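Side-chain contacts in oxidoreductase, NAD-binding/iron-sulfur cluster-binding protein (Nitratireductor pacificus pht-3B, PDB 6ZXU), which is a catabolic reductive dehalogenase that holds cobalamin and two [4Fe-4S] clusters, and probably uses them to strip halogen from organohalide substrates: residues C176-A181 with G456-G461; F337-P342 with G346-I351; S447-A452 with R513-V518; T504-N507 with G511-S514. One frame throughout, in Å; residues are numbered along the deposited sequence.

Interaction 1: residues C176-A181 with G456-G461; sequences CAEIAA and GAEIAG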
loop_
_atom_site.group_PDB
_atom_site.type_symbol
_atom_site.label_atom_id
_atom_site.label_comp_id
_atom_site.label_asym_id
_atom_site.label_seq_id
_atom_site.Cartn_x
_atom_site.Cartn_y
_atom_site.Cartn_z
ATOM N N CYS A 176 6.069 3.709 14.269
ATOM C CA CYS A 176 7.048 4.807 14.407
ATOM C C CYS A 176 8.462 4.384 14.066
ATOM O O CYS A 176 9.159 5.075 13.334
ATOM C CB CYS A 176 6.991 5.400 15.777
ATOM S SG CYS A 176 5.525 6.385 16.032
ATOM N N ALA A 177 8.851 3.190 14.483
ATOM C CA ALA A 177 10.157 2.671 14.139
ATOM C C ALA A 177 10.279 2.437 12.674
ATOM O O ALA A 177 11.266 2.706 12.064
ATOM C CB ALA A 177 10.376 1.398 14.889
ATOM N N GLU A 178 9.236 1.865 12.095
ATOM C CA GLU A 178 9.193 1.631 10.669
ATOM C C GLU A 178 9.416 2.907 9.876
ATOM O O GLU A 178 10.291 2.974 8.992
ATOM C CB GLU A 178 7.799 1.102 10.316
ATOM C CG GLU A 178 7.587 0.792 8.841
ATOM C CD GLU A 178 6.164 1.179 8.358
ATOM O OE1 GLU A 178 5.151 0.524 8.747
ATOM O OE2 GLU A 178 6.018 2.176 7.576
ATOM N N ILE A 179 8.614 3.930 10.141
ATOM C CA ILE A 179 8.733 5.218 9.456
ATOM C C ILE A 179 10.106 5.850 9.705
ATOM O O ILE A 179 10.766 6.304 8.789
ATOM C CB ILE A 179 7.595 6.194 9.882
ATOM C CG1 ILE A 179 6.260 5.586 9.478
ATOM C CG2 ILE A 179 7.843 7.569 9.292
ATOM C CD1 ILE A 179 5.064 6.373 9.942
ATOM N N ALA A 180 10.579 5.836 10.949
ATOM C CA ALA A 180 11.924 6.425 11.262
ATOM C C ALA A 180 13.072 5.738 10.546
ATOM O O ALA A 180 14.009 6.385 10.110
ATOM C CB ALA A 180 12.157 6.397 12.767
ATOM N N ALA A 181 12.993 4.405 10.409
ATOM C CA ALA A 181 13.988 3.606 9.694
ATOM C C ALA A 181 13.984 3.911 8.226
ATOM O O ALA A 181 15.056 4.088 7.640
ATOM C CB ALA A 181 13.730 2.116 9.892
ATOM N N GLY A 456 1.903 -3.604 3.906
ATOM C CA GLY A 456 1.156 -4.877 3.898
ATOM C C GLY A 456 1.906 -6.040 4.600
ATOM O O GLY A 456 1.320 -6.728 5.388
ATOM N N ALA A 457 3.150 -6.218 4.245
ATOM C CA ALA A 457 4.001 -7.265 4.767
ATOM C C ALA A 457 4.125 -7.163 6.250
ATOM O O ALA A 457 4.052 -8.178 6.962
ATOM C CB ALA A 457 5.360 -7.287 4.126
ATOM N N GLU A 458 4.253 -5.957 6.770
ATOM C CA GLU A 458 4.226 -5.726 8.215
ATOM C C GLU A 458 2.956 -6.142 8.888
ATOM O O GLU A 458 2.947 -6.851 9.902
ATOM C CB GLU A 458 4.529 -4.245 8.486
ATOM C CG GLU A 458 4.354 -3.766 9.921
ATOM C CD GLU A 458 4.472 -2.218 9.956
ATOM O OE1 GLU A 458 5.423 -1.702 9.378
ATOM O OE2 GLU A 458 3.690 -1.504 10.572
ATOM N N ILE A 459 1.816 -5.705 8.336
ATOM C CA ILE A 459 0.514 -5.990 8.905
ATOM C C ILE A 459 0.202 -7.487 8.876
ATOM O O ILE A 459 -0.207 -8.079 9.886
ATOM C CB ILE A 459 -0.621 -5.184 8.159
ATOM C CG1 ILE A 459 -0.436 -3.670 8.478
ATOM C CG2 ILE A 459 -2.013 -5.744 8.503
ATOM C CD1 ILE A 459 -1.245 -2.813 7.543
ATOM N N ALA A 460 0.484 -8.117 7.755
ATOM C CA ALA A 460 0.199 -9.522 7.615
ATOM C C ALA A 460 1.194 -10.377 8.397
ATOM O O ALA A 460 0.826 -11.445 8.821
ATOM C CB ALA A 460 0.190 -9.968 6.133
ATOM N N GLY A 461 2.411 -9.930 8.541
ATOM C CA GLY A 461 3.394 -10.634 9.357
ATOM C C GLY A 461 2.950 -10.690 10.782
ATOM O O GLY A 461 3.011 -11.722 11.428
#
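Glu178 on helix 168-190 and Glu458 on helix 445-469 turn their carboxylates toward each other across a buried helix interface, their CA atoms 9.2 Å apart. CB of Glu178 leads toward the other helix and already lies 3.8 Å from OE1 of Glu458. CG, set anti to the backbone N (chi1 -180°), comes nearer, 3.3 Å from the same oxygen, while its flank packs on Leu350 of helix 342-354. A bend at chi2 (-142°) then brings the acid group up to its partner, with CD of Glu178 3.1 Å from OE1 of Glu458. The two carboxylate planes are 57° apart, so the groups neither stack nor lie flat together. At the end of the chain, OE1 of Glu178 is modelled 2.3 Å from OE1 of Glu458, a spacing too short to be taken at face value. It also lies 3.1 Å from OE2 of Glu458, a meeting of two acceptors. Two arginines probably offset this crowding of negative charge. OE2 of Glu178 forms a salt bridge with Arg455 and OE1 with Arg175, which also pairs with OE2 of Glu458. Each acid is therefore bridged to the arginine of the opposite helix, and Phe84 packs against both acid side chains. The six-residue sequences CAEIAA and GAEIAG place their acids alike, at the third position, and an arginine comes just before each six-residue sequence. The arrangement is a buried cluster of two facing acids between packed helices, completed by Arg175 and Arg455 and away from the cofactor sites.

Interaction 2: residues F337-P342 with G346-I351; sequences FPMKHP and GMQPLI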
loop_
_atom_site.group_PDB
_atom_site.type_symbol
_atom_site.label_atom_id
_atom_site.label_comp_id
_atom_site.label_asym_id
_atom_site.label_seq_id
_atom_site.Cartn_x
_atom_site.Cartn_y
_atom_site.Cartn_z
ATOM N N PHE A 337 15.406 -2.228 -10.937
ATOM C CA PHE A 337 14.387 -1.347 -11.518
ATOM C C PHE A 337 13.412 -0.686 -10.508
ATOM O O PHE A 337 13.039 0.463 -10.708
ATOM C CB PHE A 337 13.626 -2.010 -12.650
ATOM C CG PHE A 337 12.518 -2.922 -12.182
ATOM C CD1 PHE A 337 12.786 -4.204 -11.854
ATOM C CD2 PHE A 337 11.218 -2.449 -12.072
ATOM C CE1 PHE A 337 11.795 -5.082 -11.426
ATOM C CE2 PHE A 337 10.217 -3.305 -11.643
ATOM C CZ PHE A 337 10.512 -4.604 -11.289
ATOM N N PRO A 338 13.094 -1.355 -9.397
ATOM C CA PRO A 338 12.253 -0.669 -8.450
ATOM C C PRO A 338 12.994 0.032 -7.318
ATOM O O PRO A 338 12.353 0.560 -6.376
ATOM C CB PRO A 338 11.414 -1.836 -7.840
ATOM C CG PRO A 338 12.378 -2.999 -7.826
ATOM C CD PRO A 338 13.370 -2.744 -8.953
ATOM N N MET A 339 14.315 0.050 -7.416
ATOM C CA MET A 339 15.161 0.573 -6.330
ATOM C C MET A 339 16.103 1.676 -6.805
ATOM O O MET A 339 17.154 1.884 -6.247
ATOM C CB MET A 339 15.981 -0.580 -5.743
ATOM C CG MET A 339 15.110 -1.515 -4.894
ATOM S SD MET A 339 14.612 -0.734 -3.398
ATOM C CE MET A 339 13.024 -1.483 -2.949
ATOM N N LYS A 340 15.683 2.398 -7.810
ATOM C CA LYS A 340 16.451 3.464 -8.337
ATOM C C LYS A 340 16.317 4.743 -7.509
ATOM O O LYS A 340 17.199 5.563 -7.518
ATOM C CB LYS A 340 16.002 3.769 -9.763
ATOM C CG LYS A 340 16.018 2.597 -10.687
ATOM C CD LYS A 340 15.787 3.139 -12.121
ATOM C CE LYS A 340 14.952 2.249 -12.982
ATOM N NZ LYS A 340 14.880 2.677 -14.408
ATOM N N HIS A 341 15.198 4.936 -6.785
ATOM C CA HIS A 341 15.002 6.159 -6.023
ATOM C C HIS A 341 15.396 5.943 -4.575
ATOM O O HIS A 341 15.160 4.871 -4.025
ATOM C CB HIS A 341 13.545 6.592 -6.130
ATOM C CG HIS A 341 13.287 7.950 -5.573
ATOM N ND1 HIS A 341 13.208 8.193 -4.220
ATOM C CD2 HIS A 341 13.072 9.127 -6.181
ATOM C CE1 HIS A 341 12.932 9.471 -4.015
ATOM N NE2 HIS A 341 12.874 10.062 -5.196
ATOM N N PRO A 342 16.050 6.937 -3.933
ATOM C CA PRO A 342 16.516 6.762 -2.518
ATOM C C PRO A 342 15.459 6.414 -1.485
ATOM O O PRO A 342 15.773 5.766 -0.482
ATOM C CB PRO A 342 17.082 8.146 -2.177
ATOM C CG PRO A 342 17.604 8.651 -3.465
ATOM C CD PRO A 342 16.625 8.178 -4.516
ATOM N N GLY A 346 15.400 3.178 0.986
ATOM C CA GLY A 346 15.173 3.226 2.468
ATOM C C GLY A 346 14.264 2.143 2.922
ATOM O O GLY A 346 14.311 1.725 4.080
ATOM N N MET A 347 13.342 1.698 2.053
ATOM C CA MET A 347 12.395 0.617 2.438
ATOM C C MET A 347 12.979 -0.780 2.275
ATOM O O MET A 347 12.551 -1.690 2.969
ATOM C CB MET A 347 11.130 0.722 1.600
ATOM C CG MET A 347 10.391 2.017 1.850
ATOM S SD MET A 347 8.929 2.103 0.778
ATOM C CE MET A 347 8.955 3.675 -0.001
ATOM N N GLN A 348 13.916 -0.947 1.347
ATOM C CA GLN A 348 14.411 -2.256 0.984
ATOM C C GLN A 348 14.844 -3.170 2.152
ATOM O O GLN A 348 14.453 -4.330 2.196
ATOM C CB GLN A 348 15.488 -2.101 -0.050
ATOM C CG GLN A 348 15.927 -3.483 -0.548
ATOM C CD GLN A 348 16.708 -3.415 -1.851
ATOM O OE1 GLN A 348 17.694 -2.658 -1.991
ATOM N NE2 GLN A 348 16.287 -4.233 -2.822
ATOM N N PRO A 349 15.646 -2.658 3.092
ATOM C CA PRO A 349 16.077 -3.534 4.207
ATOM C C PRO A 349 14.907 -4.069 5.043
ATOM O O PRO A 349 14.934 -5.223 5.471
ATOM C CB PRO A 349 16.945 -2.600 5.088
ATOM C CG PRO A 349 17.390 -1.510 4.155
ATOM C CD PRO A 349 16.301 -1.340 3.148
ATOM N N LEU A 350 13.874 -3.249 5.245
ATOM C CA LEU A 350 12.721 -3.695 6.011
ATOM C C LEU A 350 11.978 -4.796 5.245
ATOM O O LEU A 350 11.672 -5.851 5.786
ATOM C CB LEU A 350 11.763 -2.555 6.311
ATOM C CG LEU A 350 12.156 -1.518 7.369
ATOM C CD1 LEU A 350 13.314 -0.690 6.875
ATOM C CD2 LEU A 350 10.962 -0.583 7.746
ATOM N N ILE A 351 11.793 -4.587 3.957
ATOM C CA ILE A 351 11.114 -5.524 3.096
ATOM C C ILE A 351 11.874 -6.869 3.081
ATOM O O ILE A 351 11.297 -7.919 3.275
ATOM C CB ILE A 351 10.964 -4.939 1.651
ATOM C CG1 ILE A 351 9.930 -3.857 1.621
ATOM C CG2 ILE A 351 10.569 -6.053 0.705
ATOM C CD1 ILE A 351 9.907 -3.092 0.308
#
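Met339, in the loop that runs into helix 342-354, folds its thioether against Gln348 in the first turns of that helix, so the contact belongs to a helix N-terminus and the chain leading up to it. SD of Met339 lies over the flat amide of Gln348, 3.7 Å from CD, with OE1 and NE2 of that amide almost equally distant. It also touches CB of Gln348 at 3.7 Å, and CE of Met339 covers the same CB. CG of Met339 lies over the same face, toward the nitrogen, 3.6 Å from NE2 of Gln348. Because the methionine chain is bent at chi2 (-70°), its sulfur and methyl run back along the glutamine, whose own chain is extended. With an alanine in place of Gln348 the amide would be gone, and CG and SD of Met339 would probably lose the flat surface they lie on, leaving the thioether freer to turn. The backbone supplies the polar link: Gly346 N donates to Pro342 O at 3.0 Å, a bent bond (139° at the hydrogen) that closes the first helical turn. Farther on, Pro349 has no N-H to give and Leu350 N makes just a weak bond to Met347 O, which kinks the helix. Met339 also packs on Met450 of helix 445-469. Ahead of the helix, His341 occupies the N-cap position, its ND1 bonded to Leu343 N and its NE2 to Phe642 O. Together these make a side-chain-capped helix N-terminus, begun by a proline and overlaid by the preceding loop.

Interaction 3: residues S447-A452 with R513-V518; sequences SQSMRA and RSKSIV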
loop_
_atom_site.group_PDB
_atom_site.type_symbol
_atom_site.label_atom_id
_atom_site.label_comp_id
_atom_site.label_asym_id
_atom_site.label_seq_id
_atom_site.Cartn_x
_atom_site.Cartn_y
_atom_site.Cartn_z
ATOM N N SER A 447 8.316 3.595 -5.684
ATOM C CA SER A 447 8.177 3.906 -4.255
ATOM C C SER A 447 6.746 3.815 -3.802
ATOM O O SER A 447 6.481 3.446 -2.638
ATOM C CB SER A 447 8.774 5.329 -3.961
ATOM O OG SER A 447 10.181 5.341 -4.002
ATOM N N GLN A 448 5.782 4.122 -4.668
ATOM C CA GLN A 448 4.380 3.905 -4.346
ATOM C C GLN A 448 4.061 2.438 -4.194
ATOM O O GLN A 448 3.374 2.022 -3.246
ATOM C CB GLN A 448 3.456 4.537 -5.397
ATOM C CG GLN A 448 3.424 6.074 -5.372
ATOM C CD GLN A 448 2.148 6.664 -6.003
ATOM O OE1 GLN A 448 2.135 6.991 -7.196
ATOM N NE2 GLN A 448 1.050 6.768 -5.194
ATOM N N SER A 449 4.577 1.628 -5.071
ATOM C CA SER A 449 4.418 0.141 -4.955
ATOM C C SER A 449 5.043 -0.398 -3.685
ATOM O O SER A 449 4.431 -1.173 -2.953
ATOM C CB SER A 449 5.070 -0.558 -6.163
ATOM O OG SER A 449 4.383 -0.243 -7.333
ATOM N N MET A 450 6.259 0.036 -3.391
ATOM C CA MET A 450 7.025 -0.542 -2.268
ATOM C C MET A 450 6.474 -0.133 -0.930
ATOM O O MET A 450 6.506 -0.930 0.008
ATOM C CB MET A 450 8.514 -0.157 -2.358
ATOM C CG MET A 450 9.291 -0.778 -3.508
ATOM S SD MET A 450 9.353 -2.602 -3.386
ATOM C CE MET A 450 8.869 -3.088 -5.100
ATOM N N ARG A 451 6.045 1.124 -0.796
ATOM C CA ARG A 451 5.380 1.523 0.434
ATOM C C ARG A 451 4.223 0.574 0.763
ATOM O O ARG A 451 4.097 0.075 1.848
ATOM C CB ARG A 451 4.854 2.937 0.342
ATOM C CG ARG A 451 3.914 3.302 1.500
ATOM C CD ARG A 451 3.040 4.489 1.284
ATOM N NE ARG A 451 1.901 4.515 2.186
ATOM C CZ ARG A 451 0.748 3.879 1.926
ATOM N NH1 ARG A 451 0.564 3.251 0.749
ATOM N NH2 ARG A 451 -0.241 3.903 2.786
ATOM N N ALA A 452 3.392 0.294 -0.216
ATOM C CA ALA A 452 2.228 -0.551 0.001
ATOM C C ALA A 452 2.664 -1.991 0.301
ATOM O O ALA A 452 2.051 -2.636 1.135
ATOM C CB ALA A 452 1.299 -0.444 -1.213
ATOM N N ARG A 513 -6.260 1.232 -7.312
ATOM C CA ARG A 513 -5.167 1.906 -6.623
ATOM C C ARG A 513 -4.711 1.146 -5.379
ATOM O O ARG A 513 -4.727 1.646 -4.308
ATOM C CB ARG A 513 -5.636 3.312 -6.281
ATOM C CG ARG A 513 -4.577 4.285 -6.054
ATOM C CD ARG A 513 -5.131 5.612 -5.644
ATOM N NE ARG A 513 -6.030 5.487 -4.529
ATOM C CZ ARG A 513 -7.288 5.815 -4.497
ATOM N NH1 ARG A 513 -7.869 6.369 -5.524
ATOM N NH2 ARG A 513 -7.977 5.671 -3.381
ATOM N N SER A 514 -4.328 -0.077 -5.506
ATOM C CA SER A 514 -4.084 -0.916 -4.323
ATOM C C SER A 514 -2.978 -1.917 -4.545
ATOM O O SER A 514 -2.577 -2.167 -5.733
ATOM C CB SER A 514 -5.338 -1.721 -3.994
ATOM O OG SER A 514 -5.412 -2.759 -4.898
ATOM N N LYS A 515 -2.319 -2.306 -3.432
ATOM C CA LYS A 515 -1.531 -3.487 -3.407
ATOM C C LYS A 515 -2.203 -4.386 -2.383
ATOM O O LYS A 515 -2.751 -3.929 -1.425
ATOM C CB LYS A 515 -0.021 -3.307 -3.076
ATOM C CG LYS A 515 0.825 -2.558 -4.112
ATOM C CD LYS A 515 1.015 -3.388 -5.391
ATOM C CE LYS A 515 2.119 -2.855 -6.182
ATOM N NZ LYS A 515 2.446 -3.784 -7.310
ATOM N N SER A 516 -2.220 -5.676 -2.692
ATOM C CA SER A 516 -2.758 -6.663 -1.792
ATOM C C SER A 516 -1.586 -7.290 -1.056
ATOM O O SER A 516 -0.478 -7.367 -1.532
ATOM C CB SER A 516 -3.527 -7.745 -2.548
ATOM O OG SER A 516 -2.699 -8.338 -3.517
ATOM N N ILE A 517 -1.901 -7.764 0.135
ATOM C CA ILE A 517 -1.103 -8.752 0.862
ATOM C C ILE A 517 -2.082 -9.871 1.244
ATOM O O ILE A 517 -3.256 -9.639 1.514
ATOM C CB ILE A 517 -0.422 -8.079 2.091
ATOM C CG1 ILE A 517 0.550 -9.011 2.826
ATOM C CG2 ILE A 517 -1.468 -7.560 3.082
ATOM C CD1 ILE A 517 1.813 -9.271 2.156
ATOM N N VAL A 518 -1.592 -11.078 1.231
ATOM C CA VAL A 518 -2.325 -12.270 1.635
ATOM C C VAL A 518 -1.550 -13.000 2.720
ATOM O O VAL A 518 -0.328 -13.077 2.693
ATOM C CB VAL A 518 -2.558 -13.227 0.462
ATOM C CG1 VAL A 518 -3.312 -14.435 0.914
ATOM C CG2 VAL A 518 -3.305 -12.567 -0.643
HETATM O O HOH W 1 5.181 -3.137 -8.294
#
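Lys515, on strand 514-521, lays its chain along one side of helix 445-469, where Ala452 and Ser449 receive it one turn apart. The apolar part of the contact is made by methylenes. CG of Lys515 is 3.6 Å from CB of Ala452, and CB of Lys515 is nearly as close to the same methyl. Farther along, CE of Lys515 meets CB of Ser449 at 3.7 Å and its OG at 3.6 Å. A bend at chi2 (-70°) turns the chain back along the helix after CG, carrying the amine past the serine toward the cofactor. The polar part is indirect, since NZ of Lys515 stays 4.0 Å from OG of Ser449. A water fills the gap, accepting from NZ of Lys515 at 3.0 Å and donating to OG of Ser449 at 3.2 Å. The same amine is hydrogen-bonded to Tyr453 OH and to O39 of the cobalamin, so three oxygens grip it. Alternate residues of the strand, Ser514 and Ser516, face away from the helix and bond the cobalamin as well, through the Ser514 side chain and the Ser516 carbonyl. A leucine in place of the lysine would remove the amine, and O39, Tyr453 and the bridging water would probably each be left without this partner. Chemically, a buried amine is met by oxygens of a tyrosine, the cobalamin and a water, its methylenes resting on Ala452 and Ser449, so the helix supports the lysine chain while those bonds set its tip.

Interaction 4: residues T504-N507 with G511-S514; sequences TLLN and GPRS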
loop_
_atom_site.group_PDB
_atom_site.type_symbol
_atom_site.label_atom_id
_atom_site.label_comp_id
_atom_site.label_asym_id
_atom_site.label_seq_id
_atom_site.Cartn_x
_atom_site.Cartn_y
_atom_site.Cartn_z
ATOM N N THR A 504 -4.890 -6.794 -12.689
ATOM C CA THR A 504 -5.233 -5.968 -11.540
ATOM C C THR A 504 -6.764 -6.032 -11.385
ATOM O O THR A 504 -7.507 -5.920 -12.365
ATOM C CB THR A 504 -4.815 -4.478 -11.776
ATOM O OG1 THR A 504 -3.449 -4.355 -11.960
ATOM C CG2 THR A 504 -5.162 -3.599 -10.612
ATOM N N LEU A 505 -7.227 -6.240 -10.154
ATOM C CA LEU A 505 -8.632 -6.185 -9.814
ATOM C C LEU A 505 -9.008 -4.818 -9.249
ATOM O O LEU A 505 -8.199 -4.146 -8.617
ATOM C CB LEU A 505 -9.025 -7.250 -8.783
ATOM C CG LEU A 505 -9.163 -8.646 -9.504
ATOM C CD1 LEU A 505 -7.766 -9.237 -9.565
ATOM C CD2 LEU A 505 -10.101 -9.522 -8.821
ATOM N N LEU A 506 -10.237 -4.399 -9.495
ATOM C CA LEU A 506 -10.676 -3.077 -9.223
ATOM C C LEU A 506 -11.753 -3.081 -8.115
ATOM O O LEU A 506 -12.717 -3.811 -8.148
ATOM C CB LEU A 506 -11.183 -2.444 -10.524
ATOM C CG LEU A 506 -11.470 -0.954 -10.619
ATOM C CD1 LEU A 506 -11.328 -0.526 -12.021
ATOM C CD2 LEU A 506 -12.848 -0.557 -10.077
ATOM N N ASN A 507 -11.543 -2.234 -7.118
ATOM C CA ASN A 507 -12.378 -2.083 -5.934
ATOM C C ASN A 507 -13.319 -0.896 -6.135
ATOM O O ASN A 507 -12.947 0.104 -6.739
ATOM C CB ASN A 507 -11.465 -1.837 -4.688
ATOM C CG ASN A 507 -12.221 -1.530 -3.447
ATOM O OD1 ASN A 507 -12.589 -0.418 -3.166
ATOM N ND2 ASN A 507 -12.510 -2.578 -2.678
ATOM N N GLY A 511 -10.805 2.078 -6.480
ATOM C CA GLY A 511 -10.464 1.783 -7.831
ATOM C C GLY A 511 -9.383 0.754 -7.936
ATOM O O GLY A 511 -9.326 -0.206 -7.160
ATOM N N PRO A 512 -8.484 0.912 -8.902
ATOM C CA PRO A 512 -7.413 -0.061 -9.069
ATOM C C PRO A 512 -6.115 0.346 -8.309
ATOM O O PRO A 512 -5.078 -0.253 -8.528
ATOM C CB PRO A 512 -7.122 -0.013 -10.561
ATOM C CG PRO A 512 -7.378 1.400 -10.898
ATOM C CD PRO A 512 -8.508 1.890 -9.987
ATOM N N ARG A 513 -6.260 1.232 -7.312
ATOM C CA ARG A 513 -5.167 1.906 -6.623
ATOM C C ARG A 513 -4.711 1.146 -5.379
ATOM O O ARG A 513 -4.727 1.646 -4.308
ATOM C CB ARG A 513 -5.636 3.312 -6.281
ATOM C CG ARG A 513 -4.577 4.285 -6.054
ATOM C CD ARG A 513 -5.131 5.612 -5.644
ATOM N NE ARG A 513 -6.030 5.487 -4.529
ATOM C CZ ARG A 513 -7.288 5.815 -4.497
ATOM N NH1 ARG A 513 -7.869 6.369 -5.524
ATOM N NH2 ARG A 513 -7.977 5.671 -3.381
ATOM N N SER A 514 -4.328 -0.077 -5.506
ATOM C CA SER A 514 -4.084 -0.916 -4.323
ATOM C C SER A 514 -2.978 -1.917 -4.545
ATOM O O SER A 514 -2.577 -2.167 -5.733
ATOM C CB SER A 514 -5.338 -1.721 -3.994
ATOM O OG SER A 514 -5.412 -2.759 -4.898
HETATM O O HOH W 2 -7.869 -2.302 -6.158
#
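Thr504 turns CG2 anti to the backbone N (its OG1 at chi1 -61°), which sets the methyl against Pro512, and Leu506 does likewise with its CG (chi1 -168°), placing it over the Gly511-Pro512 peptide. CG2 of Thr504 is 4.1 Å from CB of Pro512, the two side chains lying at a slant to one another. CG of Leu506 approaches CD of Pro512 at 4.2 Å and is nearer still, 3.9 Å, to N of Pro512. Beside this packing the backbones form a single antiparallel bridge, the hydrogen-bonded pair Asn507 and Gly511. Asn507 N reaches Gly511 O at 3.0 Å almost straight (170°), although the donor stands well above the carbonyl plane. The return bond, Gly511 N to Asn507 O, is weak. Gly511 has a positive phi, and a CB there would run into CD of Pro512. Asn507 OD1 bonds Phe509 N and Ile510 N, holding the turn between the two segments. A water completes the join: it donates to Gly511 O at 2.7 Å and to Leu505 O at 3.1 Å, and accepts from OG of Ser514 at 2.8 Å. That hydroxyl is also bonded to N33 of the cobalamin, while Leu505 N bonds its O34. Leu506, by contrast, touches an iron-sulfur cluster, and Pro512 packs on Cys595. The two segments thus offer polar groups to the cobalamin and hydrocarbon to the cluster, and the water gives two carbonyls a donor while linking the Ser514 hydroxyl to them.

Overall arrangement
The four contacts run from a helix packing in the core to the cofactor site. Interactions 1 and 3 share helix 445-469, their centres 13 Å apart, and Ile517 of the strand packs against 456-461. Interaction 2, on helix 342-354, touches both: Leu350 reaches helix 168-190 at Ala181, and Met347 and Ile351 meet 447-452. Interactions 3 and 4 share Arg513 and Ser514, where the turn enters strand 514-521 of a four-stranded antiparallel sheet. Along the chain, interaction 2 falls between the segments of interaction 1, and interactions 1 and 3 alternate. Interactions 1 and 4 do not touch, their centres 22 Å apart; helix 445-469 carries part of the acid cluster and part of the cobalamin pocket.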